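Local coordinates for periplasmic molybdate-binding protein (Azotobacter vinelandii, PDB 1ATG), which binds molybdate or tungstate between its two domains and probably serves as the periplasmic receptor of an ABC transporter for molybdate, at residues Val51-Asp56 / Gln192-Thr197; Pro38-Ile43 / Glu61-Gln66; Val4-Asn9 / Val29-Gly34; Thr76-Lys81 / Ala225-Pro230; Gly19-Gln24 / Glu207-Trp212. All blocks are in the same frame, centred on the assembly; numbering follows the deposited sequence. Where two conformers were deposited one is given.

How the interactions relate
Interactions 1 and 3 reach the tungstate directly; interaction 4 joins the site at one remove. The first two, centres about 10 Å apart, share a sheet, because strand 51-53 runs between strands 2-7 and 191-196; the bond of A7 N to F53 O, 2.8 Å, is one of the joins. Interaction 4, centred about 13 Å from interaction 1, continues that sheet through strand 75-86, and its Y227 OH lies 2.7 Å from OD1 of N9, which binds the anion in interaction 3. Interactions 2 and 5 are helix pairs about 23 Å apart, centre to centre. F52 of interaction 1 packs on V39, I43 and L63 of interaction 2, whereas F53 packs on F209 of interaction 5.

Interaction 1: Val51-Asp56 / Gln192-Thr197; sequences VFFSAD and QQAVIT
Strands 51-53 and 192-196 run antiparallel, their axes 4.8 Å apart and their directions 172° from each other, as neighbours in the central sheet of this periplasmic-binding-protein domain. F52 and V195 form the hydrogen-bonded pair: F52 N donates to V195 O at 3.0 Å with an N-H...O angle of 172°, and V195 N returns a bond to F52 O. V51/I196 and F53/A194 are the non-hydrogen-bonded pairs beside it. Past the strand end the ladder continues, S54 N binding Q193 O, while Q193 N binds D56 O. On the face carrying V51, F53, A194 and I196, the F53 ring brings CD1 to 3.5 Å from A194 CB, and F209 packs on the same ring from helix 203-212. The other face holds F52 and V195, where F52 CB meets V195 CG2 at 4.2 Å. Q192 lays its CB 3.3 Å from S54 O and CG beside A55 O; its amide leaves the pair, bonding Y117 and Y77, so this strand backs the anion pocket that A55 lines. The hydroxyl of S54, with OG anti to the backbone N (chi1 -172°), donates to D56 OD1 at 2.8 Å, from above the carboxylate plane.

Interaction 2: Pro38-Ile43 / Glu61-Gln66; sequences PVYAQI and EKLDNQ. With EDO (1,2-ethanediol), chain F.
Y40 carries most of this contact, its ring meeting L63 and K62 obliquely and its hydroxyl meeting Q66 of the second helix. The tight side is apolar: L63 CD2 comes to 3.5 Å from Y40 CE1 and its CG to 3.6 Å from Y40 CD1, the two side chains sliding past each other in opposite directions. I43 adds CG2 at 3.8 Å from the same L63 CD2, crossing it at about a right angle. The trans chi1 of Y40 swings the ring out to bridge helix axes that are 11.0 Å apart. Helices 36-44 and 58-65 run nearly parallel here, at a crossing angle of -15°, and flank the central sheet of the alpha/beta domain: F52 of strand 51-53 packs against V39, I43 and L63. On the looser, polar side, K62 bends at chi3 and carries NZ to 4.3 Å from the Y40 ring centroid, 32° off the normal, an off-centre cation-pi contact. At the ring's outer edge, Y40 OH donates to Q66 OE1 at 2.7 Å, in the carbonyl plane and on a lone pair, with ring and amide planes 61° apart. Away from the helix interface, the exposed Q42 amide reaches an ethanediol probably left from crystallisation, but in only one of its two modelled conformers, so its bonds there are doubtful.

Interaction 3: Val4-Asn9 / Val29-Gly34; sequences VVTATN and VVISSG. With WO4 (tungstate(VI)ion), chain B.
Oxygen O2 of the tungstate is gripped twice by N9. The backbone N of N9 donates to this O2 at 2.9 Å, with an N-H...O angle of 161°. The side-chain ND2 of N9 donates to the same O2 at 2.8 Å and 164°. A chi1 of 79° folds the N9 amide back over its own backbone, so that both donors converge on one oxygen. T8 OG1 donates to O1 of the tungstate at 2.7 Å and also bonds G147 N, and A7 CB lies 3.4 Å from the tungstate O2. A7 ends strand 2-7, and T8 and N9 begin the 3-10 turn that follows it. The strand pairs in parallel with strand 29-34, the two being the first and last elements of a beta-alpha-beta crossover through helix 11-25. V4 N bonds V30 O, S32 N bonds V4 O, T6 N bonds S32 O and G34 N bonds T6 O, the alternating pattern of a parallel ladder. Side chains pack along it: V4 CG2 meets V29 CG1 at 3.6 Å, the methyl of T6 lies over S33 CB, and T8 CG2 rests 3.4 Å from G34 C. T6 OG1 turns to A7 O at 2.9 Å. S36, Y117 and V146 complete the anion's bonds, and N9 OD1 is held by Y227 and Q192, leaving ND2 directed at the oxyanion. All the protein bonds to tungstate in this contact come from neutral N-H and O-H donors, so the dianion's charge is probably spread through a hydrogen-bond network rather than met by a counter-charge here.

Interaction 4: Thr76-Lys81 / Ala225-Pro230; sequences TYAIGK and AGYVLP
A short antiparallel bridge, centred on I79 and V228, fastens the C-terminal tail to strand 75-86 of the sheet. I79 N donates to V228 O at 2.8 Å, and V228 N answers to I79 O at 2.9 Å. A classic beta bulge at Y77 and A78, opposite Q192, precedes the bridge; on the other segment G226, with phi 94°, closes helix 216-224 in a Schellman motif. I79 is central among the side chains: its CB presses on V228 CG2 at 3.3 Å, tighter than usual van der Waals contact. Its chi1 of -60° points the CG1-CD1 arm along the tail, where CD1 lies 3.5 Å from P230 N. With a glycine in its place, V228 CG2 would probably lose the CB it packs on, P230 one of its apolar neighbours, and a gap would open beside the tail. The Y227 ring takes A78 CB at 3.8 Å from CD1 and G80 CA at 3.7 Å from the same CD1, both obliquely, with I79 O at the ring edge; its hydroxyl goes to N9, which binds the tungstate. Further along, P230 CG packs on T76 CG2 at 3.7 Å, and L229 turns its CD1 back to Y77 O, 3.4 Å away.

Interaction 5: Gly19-Gln24 / Glu207-Trp212; sequences GQFAKQ and EQFMSW
F21 and W212, with F209 beside them, hold helices 11-25 and 203-212 together at a crossing angle of 114°. F21 sets its CB and CD1 over the indole face, the two rings oblique to each other: CB stands 4.0 Å from the centroid of the W212 six-membered ring, only 7° off the normal, a CH-pi contact, and CD1 comes to 3.6 Å from W212 CD2. A trans chi1 in both F21 and W212 sends the two side chains across the gap to slide past each other in opposite directions. The other aromatic pair is T-shaped: the edge of F209 meets the face of F21, CD1 of F209 sitting 3.6 Å above that ring over its centre, with centroids 5.0 Å apart. At the indole edge, W212 NE1 donates to Q24 OE1 at 2.9 Å from above the amide plane, while Q20 CG touches CZ2 of W212 at 3.8 Å. A leucine in place of W212 would probably leave Q24 OE1 without this donor and take the flat surface from under F21. F209 also packs on L14 and W212 on L17, so the arrangement is an aromatic cluster joining two helices on one side of an alpha/beta domain, away from the anion pocket.

Interaction 1: Val51-Asp56 / Gln192-Thr197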
# COMPACT_ATOMS: atom_id res chain seq x y z
N VAL A 51 11.31 12.35 -0.23
CA VAL A 51 10.56 11.54 -1.18
C VAL A 51 9.32 10.94 -0.49
O VAL A 51 9.42 10.53 0.66
CB VAL A 51 11.42 10.37 -1.71
CG1 VAL A 51 10.64 9.38 -2.57
CG2 VAL A 51 12.63 10.85 -2.51
N PHE A 52 8.23 10.89 -1.23
CA PHE A 52 6.98 10.32 -0.75
C PHE A 52 6.50 9.26 -1.75
O PHE A 52 6.29 9.56 -2.92
CB PHE A 52 5.92 11.41 -0.59
CG PHE A 52 4.50 10.98 -0.34
CD1 PHE A 52 4.14 9.91 0.47
CD2 PHE A 52 3.49 11.72 -0.92
CE1 PHE A 52 2.80 9.60 0.66
CE2 PHE A 52 2.15 11.41 -0.71
CZ PHE A 52 1.81 10.35 0.08
N PHE A 53 6.26 8.05 -1.22
CA PHE A 53 5.63 6.96 -1.94
C PHE A 53 4.18 6.85 -1.44
O PHE A 53 3.94 6.46 -0.29
CB PHE A 53 6.33 5.63 -1.68
CG PHE A 53 7.69 5.55 -2.31
CD1 PHE A 53 7.86 5.29 -3.65
CD2 PHE A 53 8.82 5.76 -1.53
CE1 PHE A 53 9.11 5.23 -4.23
CE2 PHE A 53 10.09 5.69 -2.10
CZ PHE A 53 10.22 5.43 -3.45
N SER A 54 3.24 7.22 -2.30
CA SER A 54 1.84 7.10 -1.91
C SER A 54 1.26 5.75 -2.33
O SER A 54 1.86 5.08 -3.21
CB SER A 54 1.03 8.21 -2.58
OG SER A 54 -0.29 8.21 -2.06
N ALA A 55 0.09 5.37 -1.82
CA ALA A 55 -0.61 4.19 -2.31
C ALA A 55 -1.62 4.58 -3.39
O ALA A 55 -2.36 3.71 -3.84
CB ALA A 55 -1.33 3.47 -1.17
N ASP A 56 -1.64 5.83 -3.83
CA ASP A 56 -2.54 6.28 -4.88
C ASP A 56 -1.82 7.31 -5.76
O ASP A 56 -0.64 7.60 -5.63
CB ASP A 56 -3.82 6.87 -4.30
CG ASP A 56 -3.69 8.15 -3.52
OD1 ASP A 56 -2.63 8.80 -3.48
OD2 ASP A 56 -4.72 8.52 -2.86
N GLN A 192 0.11 3.33 -7.71
CA GLN A 192 0.85 4.01 -6.66
C GLN A 192 1.91 4.94 -7.24
O GLN A 192 2.77 4.51 -8.01
CB GLN A 192 1.49 2.95 -5.74
CG GLN A 192 0.48 1.90 -5.31
CD GLN A 192 0.90 0.88 -4.29
OE1 GLN A 192 0.22 -0.15 -4.16
NE2 GLN A 192 1.95 1.10 -3.51
N GLN A 193 1.81 6.22 -6.86
CA GLN A 193 2.74 7.20 -7.38
C GLN A 193 3.62 7.79 -6.30
O GLN A 193 3.29 7.79 -5.11
CB GLN A 193 2.00 8.33 -8.11
CG GLN A 193 1.28 7.83 -9.36
CD GLN A 193 1.08 8.96 -10.35
OE1 GLN A 193 0.63 10.04 -9.96
NE2 GLN A 193 1.44 8.73 -11.60
N ALA A 194 4.80 8.24 -6.73
CA ALA A 194 5.79 8.82 -5.88
C ALA A 194 6.17 10.21 -6.41
O ALA A 194 6.01 10.50 -7.59
CB ALA A 194 7.05 7.96 -5.81
N VAL A 195 6.60 11.05 -5.47
CA VAL A 195 7.07 12.38 -5.84
C VAL A 195 8.27 12.72 -4.97
O VAL A 195 8.50 12.21 -3.87
CB VAL A 195 6.06 13.52 -5.64
CG1 VAL A 195 4.94 13.51 -6.67
CG2 VAL A 195 5.47 13.51 -4.23
N ILE A 196 9.07 13.67 -5.49
CA ILE A 196 10.11 14.31 -4.71
C ILE A 196 9.45 15.56 -4.09
O ILE A 196 8.65 16.21 -4.75
CB ILE A 196 11.33 14.73 -5.54
CG1 ILE A 196 12.06 13.49 -6.06
CG2 ILE A 196 12.28 15.61 -4.74
CD1 ILE A 196 13.21 13.80 -7.00
N THR A 197 9.74 15.79 -2.82
CA THR A 197 9.18 16.97 -2.14
C THR A 197 9.99 18.19 -2.60
O THR A 197 11.21 18.17 -2.43
CB THR A 197 9.21 16.75 -0.63
OG1 THR A 197 8.38 15.62 -0.27
CG2 THR A 197 8.66 17.97 0.11

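Interaction 2: Pro38-Ile43 / Glu61-Gln66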
# COMPACT_ATOMS: atom_id res chain seq x y z
N PRO A 38 -2.86 10.88 5.73
CA PRO A 38 -2.13 11.56 6.79
C PRO A 38 -0.74 11.96 6.35
O PRO A 38 -0.26 13.06 6.72
CB PRO A 38 -2.11 10.61 7.97
CG PRO A 38 -3.14 9.59 7.68
CD PRO A 38 -3.41 9.59 6.20
N VAL A 39 -0.04 11.12 5.57
CA VAL A 39 1.30 11.51 5.10
C VAL A 39 1.19 12.71 4.18
O VAL A 39 2.01 13.65 4.32
CB VAL A 39 2.02 10.33 4.44
CG1 VAL A 39 3.32 10.80 3.78
CG2 VAL A 39 2.32 9.24 5.44
N TYR A 40 0.23 12.74 3.29
CA TYR A 40 -0.01 13.90 2.44
C TYR A 40 -0.20 15.14 3.32
O TYR A 40 0.39 16.18 3.04
CB TYR A 40 -1.27 13.66 1.60
CG TYR A 40 -1.85 14.93 1.02
CD1 TYR A 40 -1.35 15.46 -0.16
CD2 TYR A 40 -2.87 15.63 1.67
CE1 TYR A 40 -1.84 16.64 -0.69
CE2 TYR A 40 -3.37 16.80 1.14
CZ TYR A 40 -2.86 17.30 -0.03
OH TYR A 40 -3.37 18.48 -0.54
N ALA A 41 -1.05 15.02 4.35
CA ALA A 41 -1.31 16.17 5.21
C ALA A 41 -0.07 16.62 5.94
O ALA A 41 0.12 17.84 6.14
CB ALA A 41 -2.44 15.87 6.18
N GLN A 42 0.79 15.71 6.37
CA GLN A 42 2.03 16.05 7.02
C GLN A 42 2.93 16.80 6.05
O GLN A 42 3.57 17.79 6.45
CB GLN A 42 2.76 14.81 7.52
CG GLN A 42 2.14 14.15 8.75
CD GLN A 42 2.81 12.83 9.07
OE1 GLN A 42 3.47 12.68 10.10
NE2 GLN A 42 2.63 11.85 8.19
N ILE A 43 2.99 16.37 4.79
CA ILE A 43 3.82 17.07 3.80
C ILE A 43 3.30 18.47 3.57
O ILE A 43 4.14 19.40 3.49
CB ILE A 43 3.95 16.24 2.51
CG1 ILE A 43 4.75 14.98 2.81
CG2 ILE A 43 4.60 17.06 1.39
CD1 ILE A 43 4.68 13.91 1.73
N GLU A 61 -0.62 13.79 -7.02
CA GLU A 61 -1.17 14.76 -7.96
C GLU A 61 -1.54 16.06 -7.26
O GLU A 61 -1.18 17.15 -7.76
CB GLU A 61 -2.40 14.21 -8.67
CG GLU A 61 -2.11 13.16 -9.72
CD GLU A 61 -3.33 12.39 -10.20
OE1 GLU A 61 -4.41 12.50 -9.58
OE2 GLU A 61 -3.20 11.66 -11.20
N LYS A 62 -2.18 16.00 -6.10
CA LYS A 62 -2.51 17.19 -5.34
C LYS A 62 -1.27 17.93 -4.90
O LYS A 62 -1.21 19.17 -5.01
CB LYS A 62 -3.38 16.83 -4.13
CG LYS A 62 -4.80 16.45 -4.49
CD LYS A 62 -5.52 15.73 -3.37
CE LYS A 62 -5.91 16.64 -2.22
NZ LYS A 62 -6.37 15.86 -1.04
N LEU A 63 -0.23 17.23 -4.44
CA LEU A 63 1.01 17.86 -4.04
C LEU A 63 1.65 18.57 -5.23
O LEU A 63 2.19 19.68 -5.08
CB LEU A 63 2.00 16.83 -3.47
CG LEU A 63 1.59 16.25 -2.11
CD1 LEU A 63 2.50 15.09 -1.77
CD2 LEU A 63 1.61 17.32 -1.02
N ASP A 64 1.61 17.96 -6.40
CA ASP A 64 2.18 18.56 -7.61
C ASP A 64 1.41 19.84 -7.95
O ASP A 64 2.01 20.90 -8.17
CB ASP A 64 2.12 17.57 -8.76
CG ASP A 64 3.27 17.66 -9.74
OD1 ASP A 64 4.03 18.66 -9.73
OD2 ASP A 64 3.43 16.71 -10.54
N ASN A 65 0.09 19.77 -7.97
CA ASN A 65 -0.77 20.90 -8.28
C ASN A 65 -0.63 22.05 -7.29
O ASN A 65 -0.70 23.22 -7.68
CB ASN A 65 -2.24 20.47 -8.29
CG ASN A 65 -2.59 19.50 -9.40
OD1 ASN A 65 -1.84 19.34 -10.36
ND2 ASN A 65 -3.74 18.84 -9.25
N GLN A 66 -0.44 21.75 -6.01
CA GLN A 66 -0.32 22.74 -4.96
C GLN A 66 1.08 23.29 -4.77
O GLN A 66 1.30 24.13 -3.89
CB GLN A 66 -0.81 22.13 -3.63
CG GLN A 66 -2.30 21.81 -3.67
CD GLN A 66 -2.70 20.64 -2.79
OE1 GLN A 66 -1.91 20.15 -1.99
NE2 GLN A 66 -3.94 20.21 -2.97
C1 EDO F . 4.53 9.31 8.92
O1 EDO F . 5.09 10.65 8.42
C2 EDO F . 4.92 8.92 10.36
O2 EDO F . 4.43 10.05 11.33

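Interaction 3: Val4-Asn9 / Val29-Gly34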
# COMPACT_ATOMS: atom_id res chain seq x y z
N VAL A 4 12.81 9.27 3.45
CA VAL A 4 11.73 8.77 2.61
C VAL A 4 10.53 8.33 3.45
O VAL A 4 10.71 7.56 4.38
CB VAL A 4 12.23 7.58 1.77
CG1 VAL A 4 11.14 7.00 0.89
CG2 VAL A 4 13.42 8.00 0.91
N VAL A 5 9.37 8.82 3.06
CA VAL A 5 8.12 8.45 3.73
C VAL A 5 7.28 7.63 2.76
O VAL A 5 7.17 7.95 1.58
CB VAL A 5 7.37 9.67 4.27
CG1 VAL A 5 6.92 10.58 3.14
CG2 VAL A 5 6.20 9.24 5.14
N THR A 6 6.70 6.56 3.28
CA THR A 6 5.90 5.67 2.45
C THR A 6 4.55 5.35 3.05
O THR A 6 4.39 5.18 4.26
CB THR A 6 6.66 4.37 2.16
OG1 THR A 6 5.89 3.55 1.25
CG2 THR A 6 6.92 3.52 3.40
N ALA A 7 3.58 5.20 2.17
CA ALA A 7 2.29 4.57 2.50
C ALA A 7 2.64 3.23 3.12
O ALA A 7 3.55 2.51 2.65
CB ALA A 7 1.48 4.41 1.23
N THR A 8 1.87 2.81 4.13
CA THR A 8 2.19 1.61 4.86
C THR A 8 2.23 0.35 4.03
O THR A 8 3.03 -0.53 4.38
CB THR A 8 1.27 1.33 6.07
OG1 THR A 8 -0.04 0.97 5.65
CG2 THR A 8 1.20 2.52 7.01
N ASN A 9 1.45 0.20 2.97
CA ASN A 9 1.52 -1.04 2.20
C ASN A 9 2.93 -1.38 1.74
O ASN A 9 3.25 -2.56 1.58
CB ASN A 9 0.63 -0.96 0.96
CG ASN A 9 1.23 -0.19 -0.19
OD1 ASN A 9 1.88 -0.72 -1.12
ND2 ASN A 9 1.04 1.14 -0.14
N VAL A 29 19.15 5.27 3.71
CA VAL A 29 17.88 5.99 3.68
C VAL A 29 17.21 5.86 5.05
O VAL A 29 17.36 4.81 5.67
CB VAL A 29 16.98 5.39 2.58
CG1 VAL A 29 15.52 5.77 2.74
CG2 VAL A 29 17.50 5.81 1.21
N VAL A 30 16.51 6.90 5.48
CA VAL A 30 15.74 6.86 6.72
C VAL A 30 14.28 6.75 6.30
O VAL A 30 13.78 7.64 5.63
CB VAL A 30 15.94 8.12 7.57
CG1 VAL A 30 15.07 8.09 8.81
CG2 VAL A 30 17.41 8.21 7.98
N ILE A 31 13.64 5.65 6.66
CA ILE A 31 12.26 5.39 6.28
C ILE A 31 11.26 5.76 7.38
O ILE A 31 11.46 5.39 8.53
CB ILE A 31 12.06 3.89 5.94
CG1 ILE A 31 12.96 3.46 4.78
CG2 ILE A 31 10.60 3.58 5.61
CD1 ILE A 31 13.05 1.97 4.56
N SER A 32 10.19 6.40 6.97
CA SER A 32 9.04 6.66 7.83
C SER A 32 7.80 6.12 7.08
O SER A 32 7.86 5.99 5.85
CB SER A 32 8.82 8.13 8.13
OG SER A 32 9.96 8.68 8.77
N SER A 33 6.72 5.87 7.80
CA SER A 33 5.53 5.35 7.12
C SER A 33 4.23 5.76 7.79
O SER A 33 4.25 6.08 9.00
CB SER A 33 5.63 3.83 7.04
OG SER A 33 5.57 3.25 8.32
N GLY A 34 3.17 5.77 7.02
CA GLY A 34 1.84 6.07 7.55
C GLY A 34 0.85 5.89 6.41
O GLY A 34 1.27 5.52 5.30
W WO4 B . -2.06 2.64 2.67
O1 WO4 B . -2.10 2.27 4.41
O2 WO4 B . -0.71 1.86 1.91
O3 WO4 B . -3.53 2.07 1.87
O4 WO4 B . -1.93 4.38 2.38

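Interaction 4: Thr76-Lys81 / Ala225-Pro230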
# COMPACT_ATOMS: atom_id res chain seq x y z
N THR A 76 4.52 6.64 -11.60
CA THR A 76 3.95 5.41 -11.05
C THR A 76 5.06 4.42 -10.76
O THR A 76 5.69 3.92 -11.71
CB THR A 76 2.92 4.80 -12.01
OG1 THR A 76 1.89 5.79 -12.16
CG2 THR A 76 2.34 3.51 -11.47
N TYR A 77 5.33 4.12 -9.50
CA TYR A 77 6.41 3.22 -9.11
C TYR A 77 5.95 1.78 -8.92
O TYR A 77 6.79 0.87 -8.91
CB TYR A 77 7.12 3.71 -7.85
CG TYR A 77 6.28 3.63 -6.60
CD1 TYR A 77 5.41 4.66 -6.25
CD2 TYR A 77 6.34 2.54 -5.75
CE1 TYR A 77 4.62 4.58 -5.11
CE2 TYR A 77 5.56 2.44 -4.62
CZ TYR A 77 4.71 3.47 -4.32
OH TYR A 77 3.92 3.36 -3.18
N ALA A 78 4.65 1.56 -8.79
CA ALA A 78 4.14 0.21 -8.54
C ALA A 78 2.63 0.24 -8.67
O ALA A 78 1.99 1.29 -8.45
CB ALA A 78 4.53 -0.23 -7.13
N ILE A 79 2.04 -0.89 -8.98
CA ILE A 79 0.59 -1.07 -8.99
C ILE A 79 0.32 -2.23 -8.04
O ILE A 79 0.85 -3.34 -8.22
CB ILE A 79 0.01 -1.32 -10.38
CG1 ILE A 79 0.30 -0.15 -11.33
CG2 ILE A 79 -1.50 -1.51 -10.33
CD1 ILE A 79 0.94 -0.54 -12.63
N GLY A 80 -0.47 -1.97 -7.00
CA GLY A 80 -0.71 -2.96 -5.96
C GLY A 80 -1.69 -4.02 -6.38
O GLY A 80 -2.28 -4.01 -7.47
N LYS A 81 -1.87 -4.98 -5.48
CA LYS A 81 -2.83 -6.05 -5.68
C LYS A 81 -3.54 -6.27 -4.35
O LYS A 81 -2.92 -6.67 -3.36
CB LYS A 81 -2.11 -7.32 -6.12
CG LYS A 81 -2.99 -8.47 -6.55
CD LYS A 81 -2.23 -9.46 -7.42
CE LYS A 81 -3.16 -10.54 -7.96
NZ LYS A 81 -2.51 -11.34 -9.03
N ALA A 225 7.59 -8.67 -4.76
CA ALA A 225 6.62 -8.36 -3.71
C ALA A 225 5.20 -8.38 -4.24
O ALA A 225 4.26 -8.05 -3.47
CB ALA A 225 6.95 -7.03 -3.07
N GLY A 226 4.99 -8.73 -5.48
CA GLY A 226 3.67 -8.92 -6.05
C GLY A 226 3.07 -7.72 -6.75
O GLY A 226 1.95 -7.81 -7.27
N TYR A 227 3.79 -6.61 -6.81
CA TYR A 227 3.30 -5.43 -7.52
C TYR A 227 3.50 -5.62 -9.02
O TYR A 227 4.40 -6.37 -9.45
CB TYR A 227 4.09 -4.18 -7.11
CG TYR A 227 3.94 -3.80 -5.65
CD1 TYR A 227 2.87 -3.04 -5.21
CD2 TYR A 227 4.89 -4.19 -4.72
CE1 TYR A 227 2.72 -2.67 -3.88
CE2 TYR A 227 4.76 -3.85 -3.39
CZ TYR A 227 3.67 -3.09 -2.98
OH TYR A 227 3.58 -2.80 -1.63
N VAL A 228 2.73 -4.89 -9.81
CA VAL A 228 3.01 -4.82 -11.25
C VAL A 228 3.55 -3.43 -11.56
O VAL A 228 3.54 -2.52 -10.71
CB VAL A 228 1.79 -5.12 -12.11
CG1 VAL A 228 1.31 -6.53 -11.91
CG2 VAL A 228 0.68 -4.16 -11.82
N LEU A 229 4.06 -3.26 -12.78
CA LEU A 229 4.59 -1.99 -13.24
C LEU A 229 3.79 -1.57 -14.48
O LEU A 229 3.20 -2.42 -15.15
CB LEU A 229 6.06 -2.11 -13.66
CG LEU A 229 7.13 -2.06 -12.56
CD1 LEU A 229 7.15 -0.68 -11.92
CD2 LEU A 229 6.99 -3.13 -11.50
N PRO A 230 3.75 -0.29 -14.78
CA PRO A 230 3.04 0.14 -15.98
C PRO A 230 3.57 -0.56 -17.21
O PRO A 230 4.78 -0.82 -17.34
CB PRO A 230 3.29 1.64 -16.05
CG PRO A 230 3.60 2.03 -14.65
CD PRO A 230 4.36 0.84 -14.07

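Interaction 5: Gly19-Gln24 / Glu207-Trp212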
# COMPACT_ATOMS: atom_id res chain seq x y z
N GLY A 19 17.78 -1.37 1.40
CA GLY A 19 18.89 -2.25 1.67
C GLY A 19 19.72 -2.46 0.40
O GLY A 19 20.96 -2.39 0.43
N GLN A 20 19.06 -2.72 -0.72
CA GLN A 20 19.78 -2.91 -1.98
C GLN A 20 20.42 -1.61 -2.44
O GLN A 20 21.58 -1.64 -2.93
CB GLN A 20 18.83 -3.48 -3.03
CG GLN A 20 19.46 -3.70 -4.40
CD GLN A 20 20.64 -4.64 -4.38
OE1 GLN A 20 21.49 -4.61 -5.30
NE2 GLN A 20 20.78 -5.49 -3.38
N PHE A 21 19.76 -0.48 -2.33
CA PHE A 21 20.31 0.80 -2.76
C PHE A 21 21.55 1.13 -1.94
O PHE A 21 22.54 1.66 -2.47
CB PHE A 21 19.24 1.89 -2.63
CG PHE A 21 19.64 3.25 -3.10
CD1 PHE A 21 19.85 3.51 -4.45
CD2 PHE A 21 19.77 4.30 -2.20
CE1 PHE A 21 20.19 4.77 -4.88
CE2 PHE A 21 20.12 5.56 -2.63
CZ PHE A 21 20.33 5.81 -3.98
N ALA A 22 21.52 0.81 -0.65
CA ALA A 22 22.67 1.02 0.23
C ALA A 22 23.82 0.11 -0.15
O ALA A 22 24.98 0.58 -0.23
CB ALA A 22 22.23 0.77 1.67
N LYS A 23 23.58 -1.15 -0.44
CA LYS A 23 24.63 -2.06 -0.87
C LYS A 23 25.28 -1.53 -2.14
O LYS A 23 26.52 -1.55 -2.28
CB LYS A 23 24.07 -3.46 -1.10
CG LYS A 23 24.98 -4.48 -1.76
CD LYS A 23 24.28 -5.81 -1.99
CE LYS A 23 25.18 -6.81 -2.70
NZ LYS A 23 26.21 -7.38 -1.79
N GLN A 24 24.48 -1.10 -3.11
CA GLN A 24 25.02 -0.64 -4.38
C GLN A 24 25.75 0.68 -4.32
O GLN A 24 26.78 0.81 -5.01
CB GLN A 24 23.85 -0.51 -5.38
CG GLN A 24 23.25 -1.84 -5.77
CD GLN A 24 22.10 -1.65 -6.75
OE1 GLN A 24 22.02 -0.62 -7.41
NE2 GLN A 24 21.25 -2.66 -6.84
N GLU A 207 16.74 12.64 -6.70
CA GLU A 207 16.62 12.31 -8.11
C GLU A 207 17.35 11.01 -8.44
O GLU A 207 16.85 10.20 -9.22
CB GLU A 207 17.09 13.48 -8.97
CG GLU A 207 16.15 14.67 -8.87
CD GLU A 207 16.60 15.87 -9.68
OE1 GLU A 207 17.82 16.01 -9.89
OE2 GLU A 207 15.72 16.66 -10.10
N GLN A 208 18.50 10.76 -7.83
CA GLN A 208 19.23 9.52 -8.04
C GLN A 208 18.40 8.34 -7.58
O GLN A 208 18.28 7.34 -8.29
CB GLN A 208 20.58 9.52 -7.32
CG GLN A 208 21.36 8.24 -7.54
CD GLN A 208 22.70 8.18 -6.85
OE1 GLN A 208 23.32 7.12 -6.74
NE2 GLN A 208 23.18 9.33 -6.36
N PHE A 209 17.84 8.44 -6.37
CA PHE A 209 17.01 7.34 -5.84
C PHE A 209 15.78 7.13 -6.69
O PHE A 209 15.41 5.98 -6.99
CB PHE A 209 16.67 7.63 -4.37
CG PHE A 209 15.88 6.52 -3.73
CD1 PHE A 209 16.44 5.28 -3.55
CD2 PHE A 209 14.57 6.73 -3.31
CE1 PHE A 209 15.72 4.25 -2.96
CE2 PHE A 209 13.86 5.70 -2.73
CZ PHE A 209 14.42 4.46 -2.55
N MET A 210 15.11 8.18 -7.14
CA MET A 210 13.93 8.09 -7.98
C MET A 210 14.26 7.43 -9.31
O MET A 210 13.47 6.65 -9.84
CB MET A 210 13.26 9.45 -8.15
CG MET A 210 12.64 9.98 -6.86
SD MET A 210 11.11 9.16 -6.37
CE MET A 210 9.94 10.22 -7.23
N SER A 211 15.44 7.73 -9.86
CA SER A 211 15.90 7.10 -11.09
C SER A 211 16.18 5.62 -10.86
O SER A 211 15.76 4.75 -11.62
CB SER A 211 17.16 7.77 -11.65
OG SER A 211 17.71 7.01 -12.71
N TRP A 212 16.83 5.31 -9.75
CA TRP A 212 17.15 3.94 -9.37
C TRP A 212 15.89 3.09 -9.20
O TRP A 212 15.83 1.93 -9.58
CB TRP A 212 17.97 3.93 -8.08
CG TRP A 212 18.37 2.54 -7.66
CD1 TRP A 212 19.44 1.81 -8.09
CD2 TRP A 212 17.68 1.73 -6.71
NE1 TRP A 212 19.43 0.58 -7.48
CE2 TRP A 212 18.36 0.51 -6.62
CE3 TRP A 212 16.52 1.91 -5.92
CZ2 TRP A 212 17.96 -0.52 -5.78
CZ3 TRP A 212 16.13 0.88 -5.09
CH2 TRP A 212 16.83 -0.32 -5.02